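Cyclic di-GMP-binding protein XC_3703 (Xanthomonas campestris pv. campestris, PDB 5B7W) binds the bacterial second messenger cyclic di-GMP, regulates virulence and biofilm formation and, when free of the ligand, promotes binding of the transcriptional regulator XC_2801 to its target genes. Local coordinates at residues A110-A115 with D126-T131; A143-A148 with L154-F159. One frame throughout, in Å; residues are numbered along the deposited sequence.

Contact 1: A110-A115 with D126-T131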
loop_
_atom_site.group_PDB
_atom_site.type_symbol
_atom_site.label_atom_id
_atom_site.label_comp_id
_atom_site.label_asym_id
_atom_site.label_seq_id
_atom_site.Cartn_x
_atom_site.Cartn_y
_atom_site.Cartn_z
ATOM N N ALA A 110 -8.994 -9.762 15.496
ATOM C CA ALA A 110 -9.828 -9.279 16.595
ATOM C C ALA A 110 -11.180 -8.757 16.110
ATOM O O ALA A 110 -12.197 -8.973 16.774
ATOM C CB ALA A 110 -9.098 -8.203 17.403
ATOM N N LYS A 111 -11.222 -8.054 14.975
ATOM C CA LYS A 111 -12.526 -7.641 14.448
ATOM C C LYS A 111 -13.270 -8.824 13.833
ATOM O O LYS A 111 -14.508 -8.847 13.819
ATOM C CB LYS A 111 -12.366 -6.548 13.402
ATOM C CG LYS A 111 -11.600 -5.299 13.816
ATOM C CD LYS A 111 -11.107 -4.624 12.521
ATOM C CE LYS A 111 -10.007 -3.566 12.784
ATOM N NZ LYS A 111 -10.427 -2.458 13.659
ATOM N N LEU A 112 -12.534 -9.831 13.338
ATOM C CA LEU A 112 -13.180 -11.079 12.938
ATOM C C LEU A 112 -13.886 -11.719 14.125
ATOM O O LEU A 112 -15.062 -12.085 14.037
ATOM C CB LEU A 112 -12.178 -12.066 12.324
ATOM C CG LEU A 112 -11.580 -11.852 10.927
ATOM C CD1 LEU A 112 -10.574 -12.951 10.586
ATOM C CD2 LEU A 112 -12.662 -11.766 9.862
ATOM N N LYS A 113 -13.176 -11.862 15.247
ATOM C CA LYS A 113 -13.803 -12.329 16.479
ATOM C C LYS A 113 -14.883 -11.360 16.945
ATOM O O LYS A 113 -15.942 -11.781 17.426
ATOM C CB LYS A 113 -12.733 -12.506 17.555
ATOM C CG LYS A 113 -13.222 -13.090 18.863
ATOM C CD LYS A 113 -12.257 -14.150 19.359
ATOM C CE LYS A 113 -12.279 -14.253 20.872
ATOM N NZ LYS A 113 -10.962 -14.701 21.402
ATOM N N GLU A 114 -14.627 -10.056 16.805
ATOM C CA GLU A 114 -15.613 -9.050 17.190
ATOM C C GLU A 114 -16.891 -9.178 16.373
ATOM O O GLU A 114 -17.973 -8.817 16.851
ATOM C CB GLU A 114 -15.021 -7.652 17.020
ATOM C CG GLU A 114 -15.150 -6.746 18.229
ATOM C CD GLU A 114 -14.391 -5.445 18.051
ATOM O OE1 GLU A 114 -14.271 -4.982 16.896
ATOM O OE2 GLU A 114 -13.910 -4.891 19.061
ATOM N N ALA A 115 -16.708 -9.574 15.142
ATOM C CA ALA A 115 -17.818 -9.745 14.261
ATOM C C ALA A 115 -18.409 -11.080 14.454
ATOM O O ALA A 115 -19.232 -11.442 13.656
ATOM C CB ALA A 115 -17.385 -9.606 12.832
ATOM N N ASP A 126 3.686 -13.141 6.675
ATOM C CA ASP A 126 3.078 -11.826 6.521
ATOM C C ASP A 126 1.671 -11.901 5.940
ATOM O O ASP A 126 1.138 -10.884 5.484
ATOM C CB ASP A 126 3.967 -10.936 5.651
ATOM C CG ASP A 126 4.235 -11.535 4.285
ATOM O OD1 ASP A 126 3.945 -12.735 4.091
ATOM O OD2 ASP A 126 4.741 -10.807 3.405
ATOM N N LYS A 127 1.063 -13.084 5.945
ATOM C CA LYS A 127 -0.289 -13.288 5.453
ATOM C C LYS A 127 -1.162 -13.844 6.568
ATOM O O LYS A 127 -0.670 -14.372 7.570
ATOM C CB LYS A 127 -0.312 -14.246 4.253
ATOM C CG LYS A 127 0.569 -13.822 3.090
ATOM C CD LYS A 127 0.544 -14.867 1.984
ATOM C CE LYS A 127 1.317 -14.402 0.761
ATOM N NZ LYS A 127 1.145 -15.334 -0.387
ATOM N N LEU A 128 -2.475 -13.721 6.383
ATOM C CA LEU A 128 -3.461 -14.244 7.322
ATOM C C LEU A 128 -4.329 -15.256 6.589
ATOM O O LEU A 128 -5.078 -14.890 5.675
ATOM C CB LEU A 128 -4.312 -13.119 7.911
ATOM C CG LEU A 128 -5.325 -13.547 8.976
ATOM C CD1 LEU A 128 -4.618 -13.980 10.252
ATOM C CD2 LEU A 128 -6.330 -12.437 9.259
ATOM N N ARG A 129 -4.233 -16.524 6.981
ATOM C CA ARG A 129 -5.086 -17.558 6.413
ATOM C C ARG A 129 -6.353 -17.689 7.247
ATOM O O ARG A 129 -6.288 -17.833 8.472
ATOM C CB ARG A 129 -4.368 -18.906 6.336
ATOM C CG ARG A 129 -5.202 -19.970 5.632
ATOM C CD ARG A 129 -4.427 -21.252 5.398
ATOM N NE ARG A 129 -3.305 -21.057 4.484
ATOM C CZ ARG A 129 -3.421 -20.873 3.171
ATOM N NH1 ARG A 129 -2.333 -20.707 2.432
ATOM N NH2 ARG A 129 -4.616 -20.855 2.593
ATOM N N VAL A 130 -7.498 -17.638 6.576
ATOM C CA VAL A 130 -8.805 -17.712 7.216
ATOM C C VAL A 130 -9.453 -19.030 6.820
ATOM O O VAL A 130 -9.532 -19.356 5.630
ATOM C CB VAL A 130 -9.686 -16.516 6.817
ATOM C CG1 VAL A 130 -11.063 -16.639 7.440
ATOM C CG2 VAL A 130 -9.020 -15.210 7.227
ATOM N N THR A 131 -9.909 -19.788 7.814
ATOM C CA THR A 131 -10.555 -21.073 7.591
ATOM C C THR A 131 -11.962 -21.051 8.168
ATOM O O THR A 131 -12.196 -20.492 9.245
ATOM C CB THR A 131 -9.755 -22.223 8.219
ATOM O OG1 THR A 131 -9.851 -22.154 9.647
ATOM C CG2 THR A 131 -8.292 -22.146 7.808
#
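Leu112 reaches from the last turn of helix 102-114 to strand 127-132 and meets two side chains there with a single methyl. Its CD1 lies 4.3 Å from CG2 of Val130 and 4.5 Å from CD2 of Leu128, a loose apolar touch that buries only 74 Å² and includes no hydrogen bond. The extended leucine chain (chi2 178°) carries CD1 across the gap between backbones whose closest CA atoms, those of Leu112 and Val130, are 9.8 Å apart. Leu128 and Val130, two apart on the strand, both turn to the helix side of the sheet, and all three touching residues are buried. Further apolar neighbours surround them: Ala121 of the edge strand 119-124 touches both leucines, Leu108 and Val109 one turn back on the helix cover Leu128, and Phe4 packs on Val130. On the reverse of the sheet Arg129 forms a salt bridge with Asp5. Backbone hydrogen bonds of Leu128 to Val6 and of Val130 to Phe4 fix the strand beside strand 3-7. A helix laid on one face of a four-stranded antiparallel sheet, here one of two such helices, is characteristic of the RRM-like fold of domain I.

Contact 2: A143-A148 with L154-F159; sequences AVLKKA and LQFDNF
Leu145 and Phe156 both place CG anti to their own carbonyl carbon (chi1 -70° and -45°), and this sends the leucine from helix 135-146 toward the sheet and the ring from strand 155-160 toward the helix until they meet. The pair belongs to the RRM-like domain I, where the second helix lies on the sheet and the chain then returns as its last, edge strand. Leu145 CD1 comes to the rim of the ring, near its plane, 3.7 Å from Phe156 CE1. Its CB also reaches the outer end of the ring, 3.9 Å from Phe156 CZ, so the leucine touches the ring at two neighbouring carbons. Leu154, just ahead of the strand, packs against the last turn of the helix: its CD1 stands 4.1 Å from Leu145 CB and 3.9 Å from Leu145 O, an apolar methyl against a carbonyl. No hydrogen bond links the two segments, and the 198 Å² they bury is mainly the work of Phe156 and Leu145.

Toward the interior of the domain, Val6 of strand 3-7 and Leu108 and Leu112 of helix 102-114 pack on Leu145, while Ile142 one turn back covers more of Phe156. Gln155, between Leu154 and Phe156, points away from the helix and accepts a hydrogen bond from Glu9 N through OE1. Backbone bonds of Gln155 with Ile7 and of Asp157 with Asp5 tie the edge strand to its neighbour. Toward the exposed side, Lys146 passes the ring along its CE2 and CD2 carbons. Its aliphatic CG is 4.0 Å from Phe156 CE2, and a bend at the last torsion (chi4 -83°) turns the ammonium NZ back toward the ring, where it approaches obliquely, 3.9 Å from Phe156 CE2.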
loop_
_atom_site.group_PDB
_atom_site.type_symbol
_atom_site.label_atom_id
_atom_site.label_comp_id
_atom_site.label_asym_id
_atom_site.label_seq_id
_atom_site.Cartn_x
_atom_site.Cartn_y
_atom_site.Cartn_z
ATOM N N ALA A 143 -16.279 -10.124 2.840
ATOM C CA ALA A 143 -17.122 -8.937 2.740
ATOM C C ALA A 143 -16.934 -8.021 3.942
ATOM O O ALA A 143 -16.996 -6.793 3.814
ATOM C CB ALA A 143 -18.589 -9.339 2.594
ATOM N N VAL A 144 -16.698 -8.600 5.122
ATOM C CA VAL A 144 -16.439 -7.788 6.307
ATOM C C VAL A 144 -15.076 -7.113 6.202
ATOM O O VAL A 144 -14.935 -5.915 6.480
ATOM C CB VAL A 144 -16.549 -8.644 7.581
ATOM C CG1 VAL A 144 -15.798 -7.991 8.732
ATOM C CG2 VAL A 144 -18.008 -8.849 7.957
ATOM N N LEU A 145 -14.054 -7.868 5.790
ATOM C CA LEU A 145 -12.705 -7.313 5.711
ATOM C C LEU A 145 -12.625 -6.190 4.682
ATOM O O LEU A 145 -11.890 -5.215 4.876
ATOM C CB LEU A 145 -11.699 -8.416 5.385
ATOM C CG LEU A 145 -11.431 -9.441 6.490
ATOM C CD1 LEU A 145 -10.590 -10.594 5.965
ATOM C CD2 LEU A 145 -10.759 -8.788 7.688
ATOM N N LYS A 146 -13.374 -6.311 3.581
ATOM C CA LYS A 146 -13.417 -5.237 2.592
ATOM C C LYS A 146 -13.966 -3.953 3.203
ATOM O O LYS A 146 -13.344 -2.888 3.109
ATOM C CB LYS A 146 -14.267 -5.654 1.389
ATOM C CG LYS A 146 -13.648 -6.703 0.477
ATOM C CD LYS A 146 -14.454 -6.820 -0.811
ATOM C CE LYS A 146 -14.212 -8.141 -1.520
ATOM N NZ LYS A 146 -12.979 -8.121 -2.350
ATOM N N LYS A 147 -15.133 -4.037 3.840
ATOM C CA LYS A 147 -15.809 -2.873 4.411
ATOM C C LYS A 147 -15.311 -2.512 5.807
ATOM O O LYS A 147 -16.101 -2.102 6.660
ATOM C CB LYS A 147 -17.314 -3.131 4.428
ATOM C CG LYS A 147 -17.934 -3.334 3.055
ATOM C CD LYS A 147 -19.444 -3.497 3.153
ATOM C CE LYS A 147 -20.075 -2.350 3.929
ATOM N NZ LYS A 147 -19.773 -1.030 3.309
ATOM N N ALA A 148 -14.015 -2.648 6.064
ATOM C CA ALA A 148 -13.443 -2.368 7.373
ATOM C C ALA A 148 -12.710 -1.030 7.360
ATOM O O ALA A 148 -12.558 -0.381 6.324
ATOM C CB ALA A 148 -12.499 -3.497 7.797
ATOM N N LEU A 154 -6.232 -4.617 1.348
ATOM C CA LEU A 154 -6.351 -6.060 1.500
ATOM C C LEU A 154 -6.753 -6.686 0.173
ATOM O O LEU A 154 -7.667 -6.195 -0.498
ATOM C CB LEU A 154 -7.376 -6.423 2.578
ATOM C CG LEU A 154 -7.090 -5.947 4.004
ATOM C CD1 LEU A 154 -8.160 -6.459 4.958
ATOM C CD2 LEU A 154 -5.707 -6.393 4.453
ATOM N N GLN A 155 -6.064 -7.759 -0.200
ATOM C CA GLN A 155 -6.471 -8.628 -1.292
ATOM C C GLN A 155 -6.641 -10.043 -0.755
ATOM O O GLN A 155 -6.249 -10.355 0.373
ATOM C CB GLN A 155 -5.457 -8.605 -2.443
ATOM C CG GLN A 155 -5.101 -7.212 -2.937
ATOM C CD GLN A 155 -3.894 -6.641 -2.227
ATOM O OE1 GLN A 155 -2.858 -7.299 -2.112
ATOM N NE2 GLN A 155 -4.019 -5.412 -1.740
ATOM N N PHE A 156 -7.237 -10.905 -1.573
ATOM C CA PHE A 156 -7.565 -12.259 -1.145
ATOM C C PHE A 156 -7.281 -13.225 -2.284
ATOM O O PHE A 156 -7.716 -12.997 -3.417
ATOM C CB PHE A 156 -9.034 -12.354 -0.712
ATOM C CG PHE A 156 -9.479 -11.222 0.173
ATOM C CD1 PHE A 156 -9.326 -11.299 1.547
ATOM C CD2 PHE A 156 -10.039 -10.077 -0.370
ATOM C CE1 PHE A 156 -9.729 -10.259 2.362
ATOM C CE2 PHE A 156 -10.442 -9.034 0.439
ATOM C CZ PHE A 156 -10.287 -9.124 1.806
ATOM N N ASP A 157 -6.551 -14.295 -1.983
ATOM C CA ASP A 157 -6.167 -15.273 -2.994
ATOM C C ASP A 157 -5.916 -16.612 -2.307
ATOM O O ASP A 157 -6.225 -16.789 -1.123
ATOM C CB ASP A 157 -4.938 -14.794 -3.776
ATOM C CG ASP A 157 -3.670 -14.788 -2.937
ATOM O OD1 ASP A 157 -3.765 -14.775 -1.690
ATOM O OD2 ASP A 157 -2.570 -14.793 -3.529
ATOM N N ASN A 158 -5.347 -17.554 -3.062
ATOM C CA ASN A 158 -4.949 -18.867 -2.552
ATOM C C ASN A 158 -6.128 -19.589 -1.900
ATOM O O ASN A 158 -6.021 -20.152 -0.809
ATOM C CB ASN A 158 -3.770 -18.744 -1.584
ATOM C CG ASN A 158 -3.024 -20.052 -1.408
ATOM O OD1 ASN A 158 -2.521 -20.353 -0.325
ATOM N ND2 ASN A 158 -2.952 -20.841 -2.475
ATOM N N PHE A 159 -7.267 -19.567 -2.587
ATOM C CA PHE A 159 -8.463 -20.258 -2.117
ATOM C C PHE A 159 -8.258 -21.762 -2.252
ATOM O O PHE A 159 -8.161 -22.286 -3.367
ATOM C CB PHE A 159 -9.684 -19.798 -2.910
ATOM C CG PHE A 159 -10.110 -18.386 -2.610
ATOM C CD1 PHE A 159 -9.373 -17.307 -3.077
ATOM C CD2 PHE A 159 -11.253 -18.138 -1.869
ATOM C CE1 PHE A 159 -9.766 -16.010 -2.802
ATOM C CE2 PHE A 159 -11.652 -16.844 -1.592
ATOM C CZ PHE A 159 -10.908 -15.779 -2.060
#

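Contacts 1 and 2 build one domain around a shared sheet: each sets a helix on the same face, their centres lie about 10 Å apart, and strand 127-132 leads directly into helix 135-146. They meet on both sides of the sheet. Between the helices, Leu112 CD2 packs 4.1 Å from Leu145 CD2, joining the two apolar clusters; on the reverse, Arg129 NH1 lies 2.8 Å from Asn158 OD1, a probable hydrogen bond between strands separated by strand 3-7. Arg135, which by similarity binds cyclic di-GMP, has its side chain about 8 Å from that of Phe156 and about 9 Å from that of Val130, so both contacts lie near the probable ligand site.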